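Local coordinates for amidohydrolase 2 (Bifidobacterium longum subsp. infantis, PDB 6UVZ), which probably acts as a hydrolase of the metallo-dependent hydrolase superfamily, its substrate not specified, at residues H12-D17 / V56-D61; I80-L85 / N98-R103; K190-N195 / L215-W220; N7-H12 / N51-V56. All blocks are in the same frame, centred on the assembly; numbering follows the deposited sequence.

Contact 1. Residues H12-D17 / V56-D61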
loop_
_atom_site.group_PDB
_atom_site.type_symbol
_atom_site.label_atom_id
_atom_site.label_comp_id
_atom_site.label_asym_id
_atom_site.label_seq_id
_atom_site.Cartn_x
_atom_site.Cartn_y
_atom_site.Cartn_z
ATOM N N HIS A 12 -0.520 4.946 -1.124
ATOM C CA HIS A 12 0.004 3.947 -2.056
ATOM C C HIS A 12 0.031 4.545 -3.456
ATOM O O HIS A 12 -1.023 4.699 -4.080
ATOM C CB HIS A 12 -0.847 2.683 -2.016
ATOM C CG HIS A 12 -0.282 1.541 -2.802
ATOM N ND1 HIS A 12 0.272 0.429 -2.206
ATOM C CD2 HIS A 12 -0.192 1.335 -4.138
ATOM C CE1 HIS A 12 0.682 -0.411 -3.138
ATOM N NE2 HIS A 12 0.413 0.114 -4.319
ATOM N N PHE A 13 1.227 4.869 -3.948
ATOM C CA PHE A 13 1.391 5.318 -5.323
ATOM C C PHE A 13 2.751 4.859 -5.828
ATOM O O PHE A 13 3.631 4.483 -5.050
ATOM C CB PHE A 13 1.245 6.841 -5.452
ATOM C CG PHE A 13 2.486 7.609 -5.085
ATOM C CD1 PHE A 13 3.376 8.023 -6.065
ATOM C CD2 PHE A 13 2.758 7.926 -3.766
ATOM C CE1 PHE A 13 4.517 8.731 -5.734
ATOM C CE2 PHE A 13 3.897 8.635 -3.428
ATOM C CZ PHE A 13 4.777 9.037 -4.414
ATOM N N HIS A 14 2.915 4.897 -7.150
ATOM C CA HIS A 14 4.144 4.465 -7.798
ATOM C C HIS A 14 4.621 5.523 -8.782
ATOM O O HIS A 14 3.824 6.292 -9.328
ATOM C CB HIS A 14 3.958 3.137 -8.548
ATOM C CG HIS A 14 3.375 2.040 -7.712
ATOM N ND1 HIS A 14 4.114 1.339 -6.784
ATOM C CD2 HIS A 14 2.129 1.513 -7.677
ATOM C CE1 HIS A 14 3.345 0.432 -6.206
ATOM N NE2 HIS A 14 2.136 0.517 -6.731
ATOM N N ILE A 15 5.936 5.550 -9.000
ATOM C CA ILE A 15 6.554 6.331 -10.064
ATOM C C ILE A 15 7.672 5.491 -10.668
ATOM O O ILE A 15 8.325 4.707 -9.975
ATOM C CB ILE A 15 7.110 7.690 -9.573
ATOM C CG1 ILE A 15 8.092 7.489 -8.417
ATOM C CG2 ILE A 15 5.981 8.633 -9.179
ATOM C CD1 ILE A 15 8.777 8.760 -7.971
ATOM N N TRP A 16 7.886 5.654 -11.972
ATOM C CA TRP A 16 8.963 4.938 -12.641
ATOM C C TRP A 16 9.299 5.629 -13.953
ATOM O O TRP A 16 8.536 6.458 -14.458
ATOM C CB TRP A 16 8.603 3.467 -12.889
ATOM C CG TRP A 16 7.376 3.255 -13.727
ATOM C CD1 TRP A 16 7.255 3.454 -15.073
ATOM C CD2 TRP A 16 6.103 2.777 -13.277
ATOM N NE1 TRP A 16 5.982 3.143 -15.484
ATOM C CE2 TRP A 16 5.256 2.723 -14.401
ATOM C CE3 TRP A 16 5.596 2.395 -12.031
ATOM C CZ2 TRP A 16 3.930 2.302 -14.318
ATOM C CZ3 TRP A 16 4.280 1.977 -11.950
ATOM C CH2 TRP A 16 3.462 1.934 -13.086
ATOM N N ASP A 17 10.459 5.271 -14.493
ATOM C CA ASP A 17 10.922 5.762 -15.789
ATOM C C ASP A 17 11.367 4.557 -16.604
ATOM O O ASP A 17 12.379 3.917 -16.252
ATOM C CB ASP A 17 12.060 6.766 -15.622
ATOM C CG ASP A 17 12.456 7.429 -16.929
ATOM O OD1 ASP A 17 11.762 7.219 -17.945
ATOM O OD2 ASP A 17 13.468 8.162 -16.938
ATOM N N VAL A 56 2.752 8.110 -0.190
ATOM C CA VAL A 56 3.628 7.051 0.295
ATOM C C VAL A 56 4.053 6.225 -0.911
ATOM O O VAL A 56 3.228 5.545 -1.533
ATOM C CB VAL A 56 2.941 6.175 1.350
ATOM C CG1 VAL A 56 3.813 4.975 1.694
ATOM C CG2 VAL A 56 2.635 6.988 2.597
ATOM N N TYR A 57 5.338 6.286 -1.247
ATOM C CA TYR A 57 5.854 5.502 -2.360
ATOM C C TYR A 57 5.934 4.028 -1.981
ATOM O O TYR A 57 6.279 3.677 -0.851
ATOM C CB TYR A 57 7.233 6.013 -2.776
ATOM C CG TYR A 57 7.902 5.191 -3.858
ATOM C CD1 TYR A 57 7.720 5.495 -5.201
ATOM C CD2 TYR A 57 8.727 4.118 -3.537
ATOM C CE1 TYR A 57 8.334 4.751 -6.192
ATOM C CE2 TYR A 57 9.343 3.368 -4.520
ATOM C CZ TYR A 57 9.142 3.688 -5.846
ATOM O OH TYR A 57 9.757 2.945 -6.828
ATOM N N VAL A 58 5.610 3.167 -2.941
ATOM C CA VAL A 58 5.721 1.723 -2.785
ATOM C C VAL A 58 6.603 1.200 -3.909
ATOM O O VAL A 58 6.538 1.696 -5.039
ATOM C CB VAL A 58 4.338 1.037 -2.800
ATOM C CG1 VAL A 58 4.473 -0.447 -2.504
ATOM C CG2 VAL A 58 3.407 1.701 -1.796
ATOM N N GLU A 59 7.437 0.209 -3.593
ATOM C CA GLU A 59 8.393 -0.307 -4.564
ATOM C C GLU A 59 7.680 -0.821 -5.809
ATOM O O GLU A 59 6.612 -1.434 -5.730
ATOM C CB GLU A 59 9.245 -1.411 -3.933
ATOM C CG GLU A 59 8.458 -2.560 -3.318
ATOM C CD GLU A 59 8.187 -3.678 -4.305
ATOM O OE1 GLU A 59 7.125 -4.326 -4.200
ATOM O OE2 GLU A 59 9.038 -3.904 -5.189
ATOM N N VAL A 60 8.277 -0.554 -6.968
ATOM C CA VAL A 60 7.659 -0.853 -8.252
ATOM C C VAL A 60 8.144 -2.190 -8.815
ATOM O O VAL A 60 7.992 -2.447 -10.009
ATOM C CB VAL A 60 7.884 0.285 -9.260
ATOM C CG1 VAL A 60 7.258 1.573 -8.751
ATOM C CG2 VAL A 60 9.372 0.477 -9.519
ATOM N N ASP A 61 8.724 -3.046 -7.970
ATOM C CA ASP A 61 9.230 -4.355 -8.386
ATOM C C ASP A 61 10.255 -4.212 -9.511
ATOM O O ASP A 61 10.175 -4.873 -10.549
ATOM C CB ASP A 61 8.082 -5.285 -8.794
ATOM C CG ASP A 61 8.484 -6.746 -8.792
ATOM O OD1 ASP A 61 8.669 -7.310 -7.693
ATOM O OD2 ASP A 61 8.610 -7.332 -9.888
HETATM O O HOH W 1 10.799 4.010 -9.018
#
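V58 sets its CG2 methyl over one face of the H12 imidazole, a CH-pi contact of 3.7 Å from CG2 to the ring centroid; H163 meets the same histidine ring edge-to-face. The F13 ring has V56 N at its edge, in plane, and I15 O lies likewise at the edge of the Y57 ring. The H14 ring takes the carbonyl of V58 at its edge: ND1 donates to V58 O at 3.0 Å, approaching from above the carbonyl plane and not along a lone pair. With chi1 at -53°, CG of H14 lies beside its own backbone N, which swings the ring back to the chain of V58. A lysine in place of H14 would probably leave V58 O without this imidazole N-H. W16 receives CG1 of V60 at its edge, in the ring plane, 3.8 Å from CE3. The two segments continue neighbouring parallel strands of the TIM barrel, 7-13 and 51-58, and H12-F13-H14 matches the HxH motif which, in many relatives, ends the first strand and binds metal; a like role here is an inference. Along the backbones, F13 N donates to V56 O and V58 N to F13 O, both at 3.2 Å. I15 presses CG1 against CE1 of Y57 at 3.5 Å, while a water donates to both I15 O and Y57 OH, the latter also hydrogen-bonded to E68.

Contact 2. Residues I80-L85 / N98-R103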
loop_
_atom_site.group_PDB
_atom_site.type_symbol
_atom_site.label_atom_id
_atom_site.label_comp_id
_atom_site.label_asym_id
_atom_site.label_seq_id
_atom_site.Cartn_x
_atom_site.Cartn_y
_atom_site.Cartn_z
ATOM N N ILE A 80 6.887 13.217 -1.370
ATOM C CA ILE A 80 7.170 11.815 -1.054
ATOM C C ILE A 80 7.336 11.745 0.462
ATOM O O ILE A 80 8.416 11.977 1.007
ATOM C CB ILE A 80 8.390 11.290 -1.803
ATOM C CG1 ILE A 80 8.187 11.433 -3.313
ATOM C CG2 ILE A 80 8.646 9.834 -1.444
ATOM C CD1 ILE A 80 9.342 10.911 -4.141
ATOM N N LEU A 81 6.239 11.426 1.150
ATOM C CA LEU A 81 6.253 11.407 2.610
ATOM C C LEU A 81 7.022 10.204 3.140
ATOM O O LEU A 81 7.887 10.342 4.014
ATOM C CB LEU A 81 4.821 11.411 3.145
ATOM C CG LEU A 81 4.198 12.760 3.516
ATOM C CD1 LEU A 81 4.496 13.819 2.466
ATOM C CD2 LEU A 81 2.697 12.609 3.710
ATOM N N LYS A 82 6.719 9.014 2.626
ATOM C CA LYS A 82 7.354 7.783 3.065
ATOM C C LYS A 82 7.750 6.953 1.854
ATOM O O LYS A 82 7.157 7.071 0.778
ATOM C CB LYS A 82 6.425 6.969 3.978
ATOM C CG LYS A 82 5.995 7.689 5.248
ATOM C CD LYS A 82 7.170 7.928 6.182
ATOM C CE LYS A 82 6.733 8.672 7.433
ATOM N NZ LYS A 82 7.850 8.849 8.401
ATOM N N ARG A 83 8.760 6.105 2.040
ATOM C CA ARG A 83 9.285 5.256 0.978
ATOM C C ARG A 83 9.248 3.806 1.433
ATOM O O ARG A 83 9.905 3.444 2.414
ATOM C CB ARG A 83 10.709 5.666 0.599
ATOM C CG ARG A 83 10.783 7.005 -0.103
ATOM C CD ARG A 83 12.201 7.545 -0.139
ATOM N NE ARG A 83 12.254 8.865 -0.758
ATOM C CZ ARG A 83 11.917 9.992 -0.140
ATOM N NH1 ARG A 83 11.498 9.962 1.118
ATOM N NH2 ARG A 83 11.992 11.150 -0.782
HETATM N N MSE A 84 8.482 2.985 0.723
HETATM C CA MSE A 84 8.384 1.561 1.022
HETATM C C MSE A 84 9.183 0.753 0.006
HETATM O O MSE A 84 8.648 0.321 -1.015
HETATM C CB MSE A 84 6.922 1.111 1.027
HETATM C CG MSE A 84 6.030 1.913 1.960
HETATM SE SE MSE A 84 6.455 1.620 3.838
HETATM C CE MSE A 84 6.744 3.464 4.383
ATOM N N LEU A 85 10.464 0.556 0.292
ATOM C CA LEU A 85 11.358 -0.155 -0.608
ATOM C C LEU A 85 11.277 -1.660 -0.356
ATOM O O LEU A 85 10.715 -2.121 0.638
ATOM C CB LEU A 85 12.785 0.364 -0.443
ATOM C CG LEU A 85 12.879 1.884 -0.617
ATOM C CD1 LEU A 85 14.289 2.397 -0.379
ATOM C CD2 LEU A 85 12.385 2.294 -1.996
ATOM N N ASN A 98 17.613 4.835 3.815
ATOM C CA ASN A 98 16.630 5.885 3.584
ATOM C C ASN A 98 15.206 5.349 3.513
ATOM O O ASN A 98 14.281 6.112 3.217
ATOM C CB ASN A 98 16.961 6.645 2.298
ATOM C CG ASN A 98 16.871 5.768 1.064
ATOM O OD1 ASN A 98 17.212 4.587 1.104
ATOM N ND2 ASN A 98 16.408 6.343 -0.039
ATOM N N ALA A 99 15.007 4.061 3.781
ATOM C CA ALA A 99 13.699 3.434 3.654
ATOM C C ALA A 99 12.909 3.586 4.947
ATOM O O ALA A 99 13.443 3.372 6.040
ATOM C CB ALA A 99 13.843 1.955 3.295
ATOM N N ASP A 100 11.636 3.957 4.817
ATOM C CA ASP A 100 10.739 4.046 5.960
ATOM C C ASP A 100 10.015 2.737 6.241
ATOM O O ASP A 100 9.464 2.571 7.335
ATOM C CB ASP A 100 9.711 5.160 5.739
ATOM C CG ASP A 100 10.353 6.527 5.597
ATOM O OD1 ASP A 100 11.023 6.977 6.550
ATOM O OD2 ASP A 100 10.197 7.149 4.525
ATOM N N GLY A 101 10.008 1.813 5.286
ATOM C CA GLY A 101 9.369 0.524 5.463
ATOM C C GLY A 101 9.810 -0.426 4.372
ATOM O O GLY A 101 10.582 -0.067 3.479
ATOM N N ILE A 102 9.297 -1.651 4.449
ATOM C CA ILE A 102 9.701 -2.735 3.561
ATOM C C ILE A 102 8.462 -3.429 3.015
ATOM O O ILE A 102 7.484 -3.637 3.743
ATOM C CB ILE A 102 10.614 -3.749 4.288
ATOM C CG1 ILE A 102 11.943 -3.096 4.670
ATOM C CG2 ILE A 102 10.858 -4.979 3.428
ATOM C CD1 ILE A 102 12.762 -2.645 3.480
ATOM N N ARG A 103 8.500 -3.781 1.730
ATOM C CA ARG A 103 7.511 -4.667 1.132
ATOM C C ARG A 103 8.229 -5.834 0.472
ATOM O O ARG A 103 9.135 -5.629 -0.339
ATOM C CB ARG A 103 6.639 -3.948 0.097
ATOM C CG ARG A 103 5.569 -4.857 -0.500
ATOM C CD ARG A 103 4.563 -4.105 -1.356
ATOM N NE ARG A 103 4.971 -4.037 -2.755
ATOM C CZ ARG A 103 4.165 -3.671 -3.748
ATOM N NH1 ARG A 103 2.906 -3.343 -3.495
ATOM N NH2 ARG A 103 4.618 -3.638 -4.993
#
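L85, the residue most covered by the other segment, lays its CD1 methyl against CB of A99 at 3.7 Å, with the amide oxygen of N98 close to the same methyl. CG of L85 lies beside its backbone N, at a chi1 of -54°, and this turns the isobutyl group to the loop that precedes strand 101-103. D100 comes next, and its side chain sets out toward strand 80-85. Its OD2 accepts from R83 N at 3.1 Å through the anti lone pair, and its own N donates to R83 O at 3.0 Å in the carbonyl plane, so D100 holds both the N-H and the C=O of R83, accepting with its carboxylate and donating with its own backbone N. The K82 side chain crosses that of D100 at about a right angle, CD standing 3.5 Å from CG of D100; NZ stays beyond salt-bridge distance and makes a weak hydrogen bond with N256 O. Strands 80-86 and 101-103 are the third and fourth of the parallel TIM barrel sheet, their short axes set at 37°, and they pair M84 with G101 and L85 with I102. R103 N donates to L85 O at 3.0 Å, whereas the bonds from G101 N to R83 O and from L85 N to G101 O are weak. R83 is also well covered; its guanidinium hydrogen-bonds to L72 O and N75 O, with I80 CG2 over one face of the group. Selenomethionine M84, bent at chi2 and chi3, curls back until SE rests 3.5 Å from CA of G101.

Contact 3. Residues K190-N195 / L215-W220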
loop_
_atom_site.group_PDB
_atom_site.type_symbol
_atom_site.label_atom_id
_atom_site.label_comp_id
_atom_site.label_asym_id
_atom_site.label_seq_id
_atom_site.Cartn_x
_atom_site.Cartn_y
_atom_site.Cartn_z
ATOM N N LYS A 190 -5.891 -1.074 2.755
ATOM C CA LYS A 190 -6.060 -0.053 1.732
ATOM C C LYS A 190 -7.247 -0.393 0.844
ATOM O O LYS A 190 -7.484 -1.563 0.527
ATOM C CB LYS A 190 -4.798 0.075 0.877
ATOM C CG LYS A 190 -3.591 0.595 1.625
ATOM C CD LYS A 190 -2.358 0.572 0.744
ATOM C CE LYS A 190 -1.215 1.318 1.399
ATOM N NZ LYS A 190 0.074 1.117 0.684
ATOM N N VAL A 191 -7.986 0.633 0.437
ATOM C CA VAL A 191 -9.132 0.468 -0.455
ATOM C C VAL A 191 -8.658 0.860 -1.851
ATOM O O VAL A 191 -8.811 2.004 -2.287
ATOM C CB VAL A 191 -10.336 1.290 -0.001
ATOM C CG1 VAL A 191 -11.546 0.971 -0.866
ATOM C CG2 VAL A 191 -10.637 1.015 1.458
ATOM N N SER A 192 -8.071 -0.105 -2.558
ATOM C CA SER A 192 -7.607 0.129 -3.922
ATOM C C SER A 192 -7.464 -1.227 -4.613
ATOM O O SER A 192 -8.162 -2.183 -4.259
ATOM C CB SER A 192 -6.305 0.955 -3.889
ATOM O OG SER A 192 -5.290 0.276 -3.170
ATOM N N GLY A 193 -6.562 -1.308 -5.589
ATOM C CA GLY A 193 -6.326 -2.553 -6.294
ATOM C C GLY A 193 -6.121 -2.372 -7.783
ATOM O O GLY A 193 -6.270 -1.265 -8.308
ATOM N N ASP A 194 -5.779 -3.457 -8.477
ATOM C CA ASP A 194 -5.618 -3.423 -9.923
ATOM C C ASP A 194 -6.948 -3.450 -10.664
ATOM O O ASP A 194 -6.950 -3.520 -11.899
ATOM C CB ASP A 194 -4.746 -4.594 -10.385
ATOM C CG ASP A 194 -3.384 -4.605 -9.718
ATOM O OD1 ASP A 194 -3.164 -3.788 -8.800
ATOM O OD2 ASP A 194 -2.533 -5.429 -10.114
ATOM N N ASN A 195 -8.063 -3.402 -9.950
ATOM C CA ASN A 195 -9.397 -3.402 -10.526
ATOM C C ASN A 195 -10.252 -2.412 -9.755
ATOM O O ASN A 195 -9.935 -2.069 -8.609
ATOM C CB ASN A 195 -10.036 -4.796 -10.471
ATOM C CG ASN A 195 -9.195 -5.851 -11.163
ATOM O OD1 ASN A 195 -9.314 -6.063 -12.370
ATOM N ND2 ASN A 195 -8.344 -6.524 -10.397
ATOM N N LEU A 215 -7.208 2.980 5.047
ATOM C CA LEU A 215 -6.377 3.991 4.410
ATOM C C LEU A 215 -6.867 4.265 2.995
ATOM O O LEU A 215 -7.221 3.338 2.261
ATOM C CB LEU A 215 -4.913 3.545 4.363
ATOM C CG LEU A 215 -4.284 3.034 5.660
ATOM C CD1 LEU A 215 -2.951 2.364 5.374
ATOM C CD2 LEU A 215 -4.107 4.168 6.649
ATOM N N TYR A 216 -6.877 5.540 2.611
ATOM C CA TYR A 216 -7.144 5.900 1.224
ATOM C C TYR A 216 -5.926 5.583 0.369
ATOM O O TYR A 216 -4.798 5.955 0.713
ATOM C CB TYR A 216 -7.500 7.379 1.088
ATOM C CG TYR A 216 -7.322 7.887 -0.326
ATOM C CD1 TYR A 216 -8.227 7.549 -1.325
ATOM C CD2 TYR A 216 -6.238 8.686 -0.668
ATOM C CE1 TYR A 216 -8.062 8.001 -2.622
ATOM C CE2 TYR A 216 -6.065 9.140 -1.963
ATOM C CZ TYR A 216 -6.979 8.797 -2.935
ATOM O OH TYR A 216 -6.808 9.250 -4.222
ATOM N N SER A 217 -6.158 4.911 -0.754
ATOM C CA SER A 217 -5.094 4.521 -1.666
ATOM C C SER A 217 -5.577 4.696 -3.096
ATOM O O SER A 217 -6.687 4.276 -3.435
ATOM C CB SER A 217 -4.664 3.070 -1.420
ATOM O OG SER A 217 -3.906 2.574 -2.506
ATOM N N SER A 218 -4.745 5.314 -3.931
ATOM C CA SER A 218 -5.068 5.521 -5.337
ATOM C C SER A 218 -4.501 4.445 -6.249
ATOM O O SER A 218 -5.076 4.192 -7.313
ATOM C CB SER A 218 -4.554 6.886 -5.810
ATOM O OG SER A 218 -3.138 6.921 -5.817
ATOM N N ASN A 219 -3.391 3.812 -5.861
ATOM C CA ASN A 219 -2.695 2.833 -6.699
ATOM C C ASN A 219 -2.291 3.440 -8.041
ATOM O O ASN A 219 -2.220 2.746 -9.058
ATOM C CB ASN A 219 -3.538 1.570 -6.904
ATOM C CG ASN A 219 -2.702 0.362 -7.275
ATOM O OD1 ASN A 219 -1.494 0.333 -7.041
ATOM N ND2 ASN A 219 -3.343 -0.647 -7.854
ATOM N N TRP A 220 -2.024 4.743 -8.043
ATOM C CA TRP A 220 -1.630 5.435 -9.259
ATOM C C TRP A 220 -0.196 5.060 -9.631
ATOM O O TRP A 220 0.652 4.899 -8.747
ATOM C CB TRP A 220 -1.753 6.947 -9.052
ATOM C CG TRP A 220 -1.462 7.778 -10.260
ATOM C CD1 TRP A 220 -2.347 8.161 -11.223
ATOM C CD2 TRP A 220 -0.198 8.341 -10.628
ATOM N NE1 TRP A 220 -1.712 8.925 -12.172
ATOM C CE2 TRP A 220 -0.391 9.051 -11.830
ATOM C CE3 TRP A 220 1.079 8.314 -10.059
ATOM C CZ2 TRP A 220 0.643 9.724 -12.474
ATOM C CZ3 TRP A 220 2.106 8.984 -10.700
ATOM C CH2 TRP A 220 1.881 9.680 -11.894
#
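S192 and S217 meet through their hydroxyls, OG to OG at 2.8 Å, in a hydrogen bond whose direction is open. The two hydroxyls converge from different torsions: OG of S192 sits between its backbone N and carbonyl carbon, chi1 60°, while OG of S217 is swung opposite its backbone N, chi1 164°. The amide of N219 supplies the other side-chain bonds. Its ND2 donates to G193 O at 3.0 Å, standing directly above the carbonyl plane, and to D194 OD1 at 3.3 Å on the anti side of the carboxylate; both acceptors lie near the amide plane of N219. A leucine in place of N219 would probably leave G193 O without this donor and set the poorly ordered D194 carboxylate freer to turn. Backbone pairing is sparse, with a single weak bond from V191 N to L215 O where K190 pairs with L215. The segments run off the ends of strands 187-191 and 214-216, consecutive parallel strands of the TIM barrel joined through helix 199-209 in a beta-alpha-beta crossover, so the serines and N219 stand in the loops that follow the strands. Van der Waals contact comes from the methylene chain of K190: its CB lies 3.8 Å from CB of S217, and its CG reaches CD1 of L215 at 4.2 Å. K190, extended beyond CG, places NZ in a salt bridge with E136 and a hydrogen bond with H12 ND1. G193 adopts backbone angles at which a side chain would jam against the preceding carbonyl oxygen.

Contact 4. Residues N7-H12 / N51-V56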
loop_
_atom_site.group_PDB
_atom_site.type_symbol
_atom_site.label_atom_id
_atom_site.label_comp_id
_atom_site.label_asym_id
_atom_site.label_seq_id
_atom_site.Cartn_x
_atom_site.Cartn_y
_atom_site.Cartn_z
ATOM N N ASN A 7 -8.143 17.504 3.020
ATOM C CA ASN A 7 -6.755 17.065 3.062
ATOM C C ASN A 7 -6.675 15.586 2.705
ATOM O O ASN A 7 -7.448 14.774 3.224
ATOM C CB ASN A 7 -6.151 17.313 4.445
ATOM C CG ASN A 7 -6.153 18.780 4.827
ATOM O OD1 ASN A 7 -6.018 19.655 3.972
ATOM N ND2 ASN A 7 -6.306 19.055 6.117
ATOM N N VAL A 8 -5.738 15.240 1.824
ATOM C CA VAL A 8 -5.615 13.888 1.290
ATOM C C VAL A 8 -4.165 13.436 1.405
ATOM O O VAL A 8 -3.248 14.170 1.015
ATOM C CB VAL A 8 -6.087 13.813 -0.176
ATOM C CG1 VAL A 8 -5.785 12.446 -0.765
ATOM C CG2 VAL A 8 -7.575 14.117 -0.272
ATOM N N ILE A 9 -3.962 12.234 1.937
ATOM C CA ILE A 9 -2.655 11.584 1.980
ATOM C C ILE A 9 -2.764 10.279 1.206
ATOM O O ILE A 9 -3.521 9.380 1.595
ATOM C CB ILE A 9 -2.183 11.327 3.420
ATOM C CG1 ILE A 9 -1.842 12.644 4.118
ATOM C CG2 ILE A 9 -0.983 10.389 3.428
ATOM C CD1 ILE A 9 -1.305 12.467 5.523
ATOM N N ASP A 10 -2.013 10.174 0.111
ATOM C CA ASP A 10 -2.039 8.983 -0.733
ATOM C C ASP A 10 -1.129 7.926 -0.120
ATOM O O ASP A 10 0.097 8.053 -0.161
ATOM C CB ASP A 10 -1.597 9.326 -2.152
ATOM C CG ASP A 10 -2.147 8.361 -3.182
ATOM O OD1 ASP A 10 -2.723 8.833 -4.182
ATOM O OD2 ASP A 10 -2.022 7.135 -2.983
ATOM N N SER A 11 -1.721 6.873 0.438
ATOM C CA SER A 11 -0.938 5.856 1.128
ATOM C C SER A 11 -0.318 4.828 0.188
ATOM O O SER A 11 0.370 3.921 0.668
ATOM C CB SER A 11 -1.806 5.145 2.170
ATOM O OG SER A 11 -2.935 4.537 1.569
ATOM N N HIS A 12 -0.520 4.946 -1.124
ATOM C CA HIS A 12 0.004 3.947 -2.056
ATOM C C HIS A 12 0.031 4.545 -3.456
ATOM O O HIS A 12 -1.023 4.699 -4.080
ATOM C CB HIS A 12 -0.847 2.683 -2.016
ATOM C CG HIS A 12 -0.282 1.541 -2.802
ATOM N ND1 HIS A 12 0.272 0.429 -2.206
ATOM C CD2 HIS A 12 -0.192 1.335 -4.138
ATOM C CE1 HIS A 12 0.682 -0.411 -3.138
ATOM N NE2 HIS A 12 0.413 0.114 -4.319
ATOM N N ASN A 51 -6.417 19.267 -1.076
ATOM C CA ASN A 51 -5.107 19.699 -0.591
ATOM C C ASN A 51 -4.226 18.460 -0.469
ATOM O O ASN A 51 -4.314 17.714 0.509
ATOM C CB ASN A 51 -5.240 20.432 0.738
ATOM C CG ASN A 51 -3.992 21.212 1.099
ATOM O OD1 ASN A 51 -3.220 21.610 0.226
ATOM N ND2 ASN A 51 -3.788 21.437 2.392
ATOM N N PHE A 52 -3.377 18.240 -1.469
ATOM C CA PHE A 52 -2.524 17.056 -1.515
ATOM C C PHE A 52 -1.358 17.244 -0.551
ATOM O O PHE A 52 -0.460 18.056 -0.798
ATOM C CB PHE A 52 -2.035 16.814 -2.940
ATOM C CG PHE A 52 -1.220 15.564 -3.100
ATOM C CD1 PHE A 52 -1.667 14.358 -2.586
ATOM C CD2 PHE A 52 -0.015 15.591 -3.782
ATOM C CE1 PHE A 52 -0.920 13.205 -2.736
ATOM C CE2 PHE A 52 0.736 14.441 -3.937
ATOM C CZ PHE A 52 0.282 13.246 -3.413
ATOM N N LEU A 53 -1.369 16.491 0.547
ATOM C CA LEU A 53 -0.344 16.592 1.577
ATOM C C LEU A 53 0.843 15.670 1.335
ATOM O O LEU A 53 1.766 15.647 2.156
ATOM C CB LEU A 53 -0.948 16.293 2.954
ATOM C CG LEU A 53 -2.061 17.228 3.429
ATOM C CD1 LEU A 53 -2.480 16.882 4.849
ATOM C CD2 LEU A 53 -1.620 18.680 3.332
ATOM N N GLY A 54 0.845 14.917 0.246
ATOM C CA GLY A 54 1.924 14.003 -0.065
ATOM C C GLY A 54 1.446 12.564 -0.152
ATOM O O GLY A 54 0.308 12.228 0.169
ATOM N N GLY A 55 2.370 11.706 -0.597
ATOM C CA GLY A 55 2.062 10.315 -0.835
ATOM C C GLY A 55 3.102 9.393 -0.225
ATOM O O GLY A 55 4.181 9.818 0.198
ATOM N N VAL A 56 2.752 8.110 -0.190
ATOM C CA VAL A 56 3.628 7.051 0.295
ATOM C C VAL A 56 4.053 6.225 -0.911
ATOM O O VAL A 56 3.228 5.545 -1.533
ATOM C CB VAL A 56 2.941 6.175 1.350
ATOM C CG1 VAL A 56 3.813 4.975 1.694
ATOM C CG2 VAL A 56 2.635 6.988 2.597
#
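N7 and N51 lie side by side and point the same way, their amide planes turned 57° apart, and N51 ND2 donates to N7 OD1 at 3.3 Å from above the carbonyl plane. L53 sends CD1 back to CB of N7 at 3.7 Å, and its CB also meets CG1 of I9; a chi1 of -61° puts CG of L53 beside its backbone N. F52 differs, with CG opposite the backbone N at a chi1 of -176°, and its ring receives CB of D10 at the edge, 4.0 Å from CE1, while G54 N lies over the centre of one face and Y45 stacks on the ring. D10 uses OD2 to accept from H12 N at 3.2 Å through the anti lone pair, an Asx turn at the corner of the chain, and OD1 is hydrogen-bonded to S218. S11 turns its side chain away, OG bonding to Y216 O, and its carbonyl oxygen touches CB of V56. Between the strands V8 N donates to N51 O, L53 N to V8 O, D10 N to G54 O, and V56 N to D10 O at 2.7 Å. The register slips by one residue between V8 and D10, a beta bulge that includes G54, whose backbone angles call for glycine. This is the pairing of the first two parallel strands of a TIM barrel, linked by helix 38-47 in a beta-alpha-beta unit.

From the N terminus, strand 7-13 runs through contact 4 into contact 1. Its partner in both contacts is strand 51-58, reached by way of helix 38-47, so both contacts close the same long loop; their segments alternate along the chain and share H12 and V56. Contact 2 follows in series, closing a short connection between strands 80-86 and 101-103, and it touches contact 1 through the E59 to R103 salt bridge. Contact 3 comes last, closing the crossover through helix 199-209. Its strand 214-216 lies next to strand 7-13, where Y216 and S218 bond to S11 and D10 of contact 4, so that first and last strands meet and the barrel closes. Contacts 2 and 3 do not touch.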